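PDB 4L8K: putative peptidase from Parabacteroides merdae, which is a putative serine peptidase of family S41 and so probably hydrolyses peptide bonds, though its substrates are not established. Local coordinates for residues A[180-185]-A[197-202]; A[22-27]-A[267-272]. All coordinates share one frame; numbering follows the deposited sequence. Where two conformers were deposited one is given.

Contact 1 of 2, residues A[180-185]-A[197-202]; sequences GYTQYK and NPVYLS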
ATOM      1  N   GLY A 180      10.792  -0.370  11.174  1.00 23.11           N
ATOM      2  CA  GLY A 180       9.564  -0.245  11.933  1.00 21.27           C
ATOM      3  C   GLY A 180       9.383  -1.446  12.819  1.00 24.36           C
ATOM      4  O   GLY A 180      10.365  -2.113  13.183  1.00 21.22           O
ATOM      5  N   TYR A 181       8.122  -1.703  13.187  1.00 22.53           N
ATOM      6  CA  TYR A 181       7.750  -2.767  14.111  1.00 23.89           C
ATOM      7  C   TYR A 181       6.527  -3.527  13.650  1.00 31.96           C
ATOM      8  O   TYR A 181       5.694  -2.990  12.906  1.00 30.11           O
ATOM      9  CB  TYR A 181       7.435  -2.178  15.518  1.00 24.90           C
ATOM     10  CG  TYR A 181       8.556  -1.381  16.150  1.00 26.74           C
ATOM     11  CD1 TYR A 181       8.703  -0.023  15.893  1.00 27.40           C
ATOM     12  CD2 TYR A 181       9.416  -1.964  17.087  1.00 28.55           C
ATOM     13  CE1 TYR A 181       9.737   0.718  16.469  1.00 28.69           C
ATOM     14  CE2 TYR A 181      10.438  -1.226  17.690  1.00 29.43           C
ATOM     15  CZ  TYR A 181      10.598   0.115  17.370  1.00 35.84           C
ATOM     16  OH  TYR A 181      11.585   0.855  17.966  1.00 35.82           O
ATOM     17  N   THR A 182       6.387  -4.765  14.160  1.00 32.59           N
ATOM     18  CA  THR A 182       5.196  -5.594  13.950  1.00 33.42           C
ATOM     19  C   THR A 182       4.676  -6.019  15.322  1.00 39.86           C
ATOM     20  O   THR A 182       5.449  -6.155  16.263  1.00 41.00           O
ATOM     21  CB  THR A 182       5.453  -6.805  13.017  1.00 40.21           C
ATOM     22  OG1 THR A 182       6.488  -7.632  13.562  1.00 44.03           O
ATOM     23  CG2 THR A 182       5.810  -6.390  11.576  1.00 36.62           C
ATOM     24  N   GLN A 183       3.368  -6.188  15.432  1.00 38.05           N
ATOM     25  CA  GLN A 183       2.659  -6.686  16.611  1.00 38.75           C
ATOM     26  C   GLN A 183       1.754  -7.786  16.150  1.00 44.87           C
ATOM     27  O   GLN A 183       1.312  -7.737  15.013  1.00 42.36           O
ATOM     28  CB  GLN A 183       1.814  -5.581  17.259  1.00 39.82           C
ATOM     29  CG  GLN A 183       2.599  -4.512  17.953  1.00 48.58           C
ATOM     30  CD  GLN A 183       1.673  -3.643  18.748  1.00 53.05           C
ATOM     31  OE1 GLN A 183       1.038  -2.738  18.220  1.00 42.27           O
ATOM     32  NE2 GLN A 183       1.581  -3.894  20.044  1.00 46.14           N
ATOM     33  N   TYR A 184       1.438  -8.759  16.990  1.00 45.46           N
ATOM     34  CA  TYR A 184       0.472  -9.746  16.539  1.00 46.74           C
ATOM     35  C   TYR A 184      -0.539  -9.990  17.660  1.00 48.64           C
ATOM     36  O   TYR A 184      -0.259  -9.710  18.830  1.00 47.18           O
ATOM     37  CB  TYR A 184       1.121 -11.028  15.987  1.00 50.55           C
ATOM     38  CG  TYR A 184       1.816 -11.920  16.989  1.00 57.11           C
ATOM     39  CD1 TYR A 184       3.177 -11.783  17.247  1.00 59.84           C
ATOM     40  CD2 TYR A 184       1.145 -12.988  17.581  1.00 59.96           C
ATOM     41  CE1 TYR A 184       3.839 -12.648  18.119  1.00 62.88           C
ATOM     42  CE2 TYR A 184       1.792 -13.853  18.460  1.00 62.87           C
ATOM     43  CZ  TYR A 184       3.142 -13.681  18.726  1.00 73.44           C
ATOM     44  OH  TYR A 184       3.777 -14.522  19.613  1.00 80.63           O
ATOM     45  N   LYS A 185      -1.757 -10.386  17.272  1.00 44.54           N
ATOM     46  CA  LYS A 185      -2.848 -10.626  18.205  1.00 43.89           C
ATOM     47  C   LYS A 185      -2.441 -11.763  19.136  1.00 46.72           C
ATOM     48  O   LYS A 185      -2.146 -12.864  18.665  1.00 44.83           O
ATOM     49  CB  LYS A 185      -4.152 -10.922  17.444  1.00 45.06           C
ATOM     50  CG  LYS A 185      -5.398 -10.614  18.257  1.00 50.36           C
ATOM     51  CD  LYS A 185      -5.824  -9.171  18.109  1.00 51.68           C
ATOM     52  CE  LYS A 185      -6.586  -8.657  19.295  1.00 53.43           C
ATOM     53  NZ  LYS A 185      -7.836  -9.435  19.571  1.00 40.65           N
ATOM     54  N   ASN A 197       7.672  -5.713  17.786  1.00 32.77           N
ATOM     55  CA  ASN A 197       8.883  -6.437  17.420  1.00 33.22           C
ATOM     56  C   ASN A 197       9.651  -5.649  16.339  1.00 36.52           C
ATOM     57  O   ASN A 197       9.110  -5.427  15.252  1.00 35.79           O
ATOM     58  CB  ASN A 197       8.554  -7.861  16.937  1.00 34.33           C
ATOM     59  CG  ASN A 197       9.785  -8.619  16.497  1.00 52.74           C
ATOM     60  OD1 ASN A 197      10.641  -8.970  17.307  1.00 53.06           O
ATOM     61  ND2 ASN A 197       9.956  -8.797  15.200  1.00 39.99           N
ATOM     62  N   PRO A 198      10.907  -5.227  16.613  1.00 33.03           N
ATOM     63  CA  PRO A 198      11.664  -4.455  15.605  1.00 31.37           C
ATOM     64  C   PRO A 198      12.033  -5.262  14.357  1.00 33.91           C
ATOM     65  O   PRO A 198      12.434  -6.423  14.445  1.00 35.29           O
ATOM     66  CB  PRO A 198      12.923  -4.011  16.359  1.00 32.97           C
ATOM     67  CG  PRO A 198      13.102  -5.011  17.419  1.00 37.97           C
ATOM     68  CD  PRO A 198      11.701  -5.410  17.850  1.00 34.25           C
ATOM     69  N   VAL A 199      11.888  -4.631  13.196  1.00 27.04           N
ATOM     70  CA  VAL A 199      12.213  -5.216  11.907  1.00 24.73           C
ATOM     71  C   VAL A 199      13.351  -4.366  11.328  1.00 30.67           C
ATOM     72  O   VAL A 199      13.263  -3.143  11.326  1.00 30.50           O
ATOM     73  CB  VAL A 199      10.971  -5.315  10.964  1.00 24.85           C
ATOM     74  CG1 VAL A 199      11.343  -5.947   9.625  1.00 23.87           C
ATOM     75  CG2 VAL A 199       9.840  -6.097  11.613  1.00 24.21           C
ATOM     76  N   TYR A 200      14.430  -5.015  10.880  1.00 27.42           N
ATOM     77  CA  TYR A 200      15.586  -4.323  10.306  1.00 26.34           C
ATOM     78  C   TYR A 200      15.793  -4.685   8.846  1.00 29.27           C
ATOM     79  O   TYR A 200      15.383  -5.753   8.424  1.00 30.23           O
ATOM     80  CB  TYR A 200      16.869  -4.670  11.088  1.00 27.26           C
ATOM     81  CG  TYR A 200      16.816  -4.282  12.546  1.00 27.94           C
ATOM     82  CD1 TYR A 200      17.236  -3.026  12.966  1.00 28.82           C
ATOM     83  CD2 TYR A 200      16.340  -5.170  13.511  1.00 29.44           C
ATOM     84  CE1 TYR A 200      17.160  -2.649  14.303  1.00 28.63           C
ATOM     85  CE2 TYR A 200      16.268  -4.806  14.855  1.00 30.88           C
ATOM     86  CZ  TYR A 200      16.682  -3.545  15.245  1.00 39.13           C
ATOM     87  OH  TYR A 200      16.630  -3.195  16.569  1.00 47.18           O
ATOM     88  N   LEU A 201      16.459  -3.806   8.093  1.00 24.13           N
ATOM     89  CA  LEU A 201      16.825  -4.024   6.697  1.00 23.34           C
ATOM     90  C   LEU A 201      18.307  -3.646   6.514  1.00 29.15           C
ATOM     91  O   LEU A 201      18.766  -2.625   7.037  1.00 29.32           O
ATOM     92  CB  LEU A 201      15.918  -3.247   5.729  1.00 22.12           C
ATOM     93  CG  LEU A 201      16.086  -3.502   4.198  1.00 26.18           C
ATOM     94  CD1 LEU A 201      15.736  -4.938   3.807  1.00 26.27           C
ATOM     95  CD2 LEU A 201      15.222  -2.550   3.391  1.00 24.34           C
ATOM     96  N   SER A 202      19.056  -4.506   5.824  1.00 25.21           N
ATOM     97  CA  SER A 202      20.469  -4.283   5.574  1.00 26.04           C
ATOM     98  C   SER A 202      20.664  -3.808   4.148  1.00 31.22           C
ATOM     99  O   SER A 202      19.887  -4.197   3.276  1.00 30.71           O
ATOM    100  CB  SER A 202      21.276  -5.558   5.838  1.00 29.01           C
ATOM    101  OG  SER A 202      21.357  -5.781   7.235  1.00 38.68           O
TER
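Tyr181 leans its ring across Pro198 where strands 177-182 and 197-201 run antiparallel, the two residues forming a non-hydrogen-bonded pair with CA atoms 4.5 Å apart. Followed outward, CB of Tyr181 lies 3.7 Å from Asn197 O, the same carbonyl that takes a CA-H...O contact from Tyr181 CA. CG swings anti to the carbonyl carbon (chi1 -57°), which brings the CD2/CE2 side of the ring obliquely against Pro198: CD2 comes within 3.6 Å of Pro198 N, and CE2 meets Pro198 CB at 4.0 Å. The side chain also packs on Pro196 and Leu271. With an alanine here, the proline would probably lose its aromatic neighbour, while the backbone pairing could persist. Hydrogen-bonded pairs flank this one. Val199 N donates to Gly180 O at 2.9 Å, and Thr182 and Asn197 bond to each other twice, the bond from Asn197 N to Thr182 O being the straighter at 176° and lying in the carbonyl plane. On the other face of the sheet, Thr182 CG2 touches Val199 CG2 at 4.0 Å, their side chains nearly perpendicular. The backbone angles of Gly180 would drive any CB into the preceding carbonyl oxygen, so glycine is called for. The pair is a beta hairpin with a long connection; strand 177-182 is the middle of a three-stranded antiparallel sheet, with strand 270-271 along its other edge, while Leu201 packs on helix 162-169.

Contact 2 of 2, residues A[22-27]-A[267-272]; sequences NYCFFA and ACPVLD
Cys24 and Phe25 approach Pro269 by different routes, one with its CB and the other with the far end of its ring. The side chain of Cys24 starts out toward segment 267-272. Its CB stands 4.1 Å from Pro269 CG, and with SG set anti to its own carbonyl carbon (chi1 -56°) the sulfur passes on to the backbone of Ala267, reaching Ala267 O at 3.2 Å. Pro269 CD also lies against this sulfur, 4.1 Å from Cys24 SG, so the sulfur touches both a carbonyl oxygen and the CD atom of the proline. Phe25 leaves the backbone in another direction, yet its ring turns back: CE1 meets Pro269 CB at 3.9 Å, and CZ comes equally near Pro269 CA. The phenyl and the pyrrolidine cross at a slant. Within segment 22-27, CB of Cys24 sits over the centre of the Phe25 ring, 3.8 Å above its plane, so the two side chains are packed together where they meet the proline. No hydrogen bond joins the segments; van der Waals packing carries most of the contact. Beyond the proline, Phe25 also meets the ring of Phe280 at a steep angle and touches Ser266 at the end of strand 262-266. This is buried packing between the loop that follows helix 8-22, in the region related to the tricorn protease C1 domain, and the segment leading into strand 270-271 of the S41 peptidase region.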
ATOM      1  N   ASN A  22     -10.090 -11.432  16.425  1.00 33.36           N
ATOM      2  CA  ASN A  22      -8.925 -11.297  15.528  1.00 31.50           C
ATOM      3  C   ASN A  22      -8.752  -9.926  14.866  1.00 33.03           C
ATOM      4  O   ASN A  22      -7.629  -9.623  14.442  1.00 33.00           O
ATOM      5  CB  ASN A  22      -8.970 -12.368  14.443  1.00 32.25           C
ATOM      6  CG  ASN A  22      -9.034 -13.761  15.008  1.00 45.41           C
ATOM      7  OD1 ASN A  22      -8.033 -14.325  15.443  1.00 42.32           O
ATOM      8  ND2 ASN A  22     -10.229 -14.317  15.072  1.00 34.35           N
ATOM      9  N   TYR A  23      -9.816  -9.107  14.762  1.00 29.57           N
ATOM     10  CA  TYR A  23      -9.713  -7.772  14.141  1.00 29.59           C
ATOM     11  C   TYR A  23      -8.820  -6.878  15.025  1.00 35.60           C
ATOM     12  O   TYR A  23      -9.016  -6.810  16.239  1.00 36.77           O
ATOM     13  CB  TYR A  23     -11.102  -7.153  13.889  1.00 30.52           C
ATOM     14  CG  TYR A  23     -11.047  -5.918  13.023  1.00 30.25           C
ATOM     15  CD1 TYR A  23     -10.825  -6.013  11.650  1.00 30.68           C
ATOM     16  CD2 TYR A  23     -11.163  -4.647  13.581  1.00 30.70           C
ATOM     17  CE1 TYR A  23     -10.749  -4.874  10.850  1.00 28.67           C
ATOM     18  CE2 TYR A  23     -11.079  -3.499  12.789  1.00 30.28           C
ATOM     19  CZ  TYR A  23     -10.872  -3.621  11.425  1.00 33.20           C
ATOM     20  OH  TYR A  23     -10.782  -2.506  10.636  1.00 37.66           O
ATOM     21  N   CYS A  24      -7.798  -6.260  14.417  1.00 33.42           N
ATOM     22  CA  CYS A  24      -6.739  -5.518  15.111  1.00 34.79           C
ATOM     23  C   CYS A  24      -6.986  -4.025  15.312  1.00 36.12           C
ATOM     24  O   CYS A  24      -6.199  -3.417  16.044  1.00 35.70           O
ATOM     25  CB  CYS A  24      -5.412  -5.712  14.379  1.00 35.14           C
ATOM     26  SG  CYS A  24      -4.911  -7.433  14.172  1.00 39.67           S
ATOM     27  N   PHE A  25      -8.010  -3.415  14.663  1.00 28.98           N
ATOM     28  CA  PHE A  25      -8.085  -1.963  14.696  1.00 27.08           C
ATOM     29  C   PHE A  25      -9.347  -1.362  15.293  1.00 32.18           C
ATOM     30  O   PHE A  25      -9.645  -0.202  14.998  1.00 31.94           O
ATOM     31  CB  PHE A  25      -7.855  -1.435  13.261  1.00 27.19           C
ATOM     32  CG  PHE A  25      -6.563  -1.974  12.678  1.00 26.99           C
ATOM     33  CD1 PHE A  25      -5.324  -1.518  13.139  1.00 28.77           C
ATOM     34  CD2 PHE A  25      -6.582  -3.013  11.751  1.00 26.85           C
ATOM     35  CE1 PHE A  25      -4.126  -2.045  12.626  1.00 28.76           C
ATOM     36  CE2 PHE A  25      -5.389  -3.569  11.276  1.00 27.98           C
ATOM     37  CZ  PHE A  25      -4.169  -3.073  11.705  1.00 26.31           C
ATOM     38  N   PHE A  26      -9.999  -2.064  16.232  1.00 31.12           N
ATOM     39  CA  PHE A  26     -11.212  -1.569  16.905  1.00 32.65           C
ATOM     40  C   PHE A  26     -11.009  -0.221  17.636  1.00 40.40           C
ATOM     41  O   PHE A  26     -11.918   0.607  17.620  1.00 40.02           O
ATOM     42  CB  PHE A  26     -11.764  -2.612  17.894  1.00 34.19           C
ATOM     43  CG  PHE A  26     -12.514  -3.743  17.241  1.00 33.90           C
ATOM     44  CD1 PHE A  26     -13.594  -3.490  16.402  1.00 35.69           C
ATOM     45  CD2 PHE A  26     -12.174  -5.066  17.497  1.00 35.32           C
ATOM     46  CE1 PHE A  26     -14.298  -4.538  15.810  1.00 35.34           C
ATOM     47  CE2 PHE A  26     -12.889  -6.115  16.913  1.00 37.41           C
ATOM     48  CZ  PHE A  26     -13.954  -5.843  16.086  1.00 34.51           C
ATOM     49  N   ALA A  27      -9.811   0.017  18.211  1.00 38.81           N
ATOM     50  CA  ALA A  27      -9.457   1.251  18.926  1.00 39.90           C
ATOM     51  C   ALA A  27      -9.487   2.501  18.030  1.00 45.14           C
ATOM     52  O   ALA A  27      -9.608   3.605  18.558  1.00 47.59           O
ATOM     53  CB  ALA A  27      -8.069   1.111  19.549  1.00 40.59           C
ATOM     54  N   ALA A 267      -3.920  -9.005   9.325  1.00 34.43           N
ATOM     55  CA  ALA A 267      -3.658  -9.887  10.459  1.00 36.90           C
ATOM     56  C   ALA A 267      -2.855  -9.238  11.552  1.00 46.10           C
ATOM     57  O   ALA A 267      -3.025  -9.597  12.730  1.00 49.02           O
ATOM     58  CB  ALA A 267      -2.914 -11.135   9.992  1.00 37.54           C
ATOM     59  N   CYS A 268      -1.937  -8.329  11.186  1.00 43.03           N
ATOM     60  CA  CYS A 268      -1.032  -7.737  12.168  0.50 42.99           C
ATOM     61  C   CYS A 268      -0.886  -6.221  12.007  1.00 45.02           C
ATOM     62  O   CYS A 268      -0.605  -5.762  10.900  1.00 44.17           O
ATOM     63  CB  CYS A 268       0.342  -8.403  12.090  0.50 43.05           C
ATOM     64  SG  CYS A 268       0.315 -10.199  11.855  0.50 47.23           S
ATOM     65  N   PRO A 269      -0.930  -5.428  13.110  1.00 38.67           N
ATOM     66  CA  PRO A 269      -0.603  -4.000  12.974  1.00 36.83           C
ATOM     67  C   PRO A 269       0.902  -3.819  12.644  1.00 34.49           C
ATOM     68  O   PRO A 269       1.765  -4.452  13.260  1.00 32.75           O
ATOM     69  CB  PRO A 269      -0.921  -3.408  14.358  1.00 39.87           C
ATOM     70  CG  PRO A 269      -1.618  -4.475  15.107  1.00 46.40           C
ATOM     71  CD  PRO A 269      -1.205  -5.775  14.517  1.00 41.93           C
ATOM     72  N   VAL A 270       1.200  -2.991  11.640  1.00 28.79           N
ATOM     73  CA  VAL A 270       2.559  -2.621  11.256  1.00 27.32           C
ATOM     74  C   VAL A 270       2.747  -1.188  11.750  1.00 31.85           C
ATOM     75  O   VAL A 270       1.890  -0.330  11.497  1.00 32.03           O
ATOM     76  CB  VAL A 270       2.855  -2.794   9.740  1.00 29.10           C
ATOM     77  CG1 VAL A 270       4.146  -2.082   9.333  1.00 28.29           C
ATOM     78  CG2 VAL A 270       2.922  -4.269   9.357  1.00 28.50           C
ATOM     79  N   LEU A 271       3.837  -0.950  12.507  1.00 26.21           N
ATOM     80  CA  LEU A 271       4.123   0.360  13.058  1.00 24.04           C
ATOM     81  C   LEU A 271       5.359   0.957  12.427  1.00 27.20           C
ATOM     82  O   LEU A 271       6.292   0.234  12.075  1.00 26.53           O
ATOM     83  CB  LEU A 271       4.301   0.299  14.598  1.00 24.49           C
ATOM     84  CG  LEU A 271       3.315  -0.559  15.404  1.00 27.78           C
ATOM     85  CD1 LEU A 271       3.743  -0.668  16.832  1.00 27.39           C
ATOM     86  CD2 LEU A 271       1.905  -0.012  15.313  1.00 31.41           C
ATOM     87  N   ASP A 272       5.398   2.296  12.336  1.00 23.74           N
ATOM     88  CA  ASP A 272       6.577   2.975  11.833  1.00 24.07           C
ATOM     89  C   ASP A 272       7.653   3.060  12.968  1.00 27.22           C
ATOM     90  O   ASP A 272       7.440   2.518  14.054  1.00 26.53           O
ATOM     91  CB  ASP A 272       6.209   4.361  11.244  1.00 26.77           C
ATOM     92  CG  ASP A 272       5.573   5.371  12.188  1.00 40.51           C
ATOM     93  OD1 ASP A 272       5.785   5.259  13.427  1.00 43.86           O
ATOM     94  OD2 ASP A 272       4.919   6.306  11.688  1.00 41.92           O
TER

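The centres of the two contacts lie about 13 Å apart, and they meet through one antiparallel sheet of three strands. Strand 177-182 is its middle member, bordered by 197-201 in contact 1 and by 270-271 in contact 2. Probable backbone hydrogen bonds tie them directly, from Leu271 N to Tyr181 O at 2.8 Å and from Gln183 N to Pro269 O at 3.2 Å. Along the chain, both segments of contact 1 fall between 22-27 and 267-272. The surface hairpin is thereby connected, through segment 267-272, to the buried packing against the N-terminal region, linking parts distant in sequence.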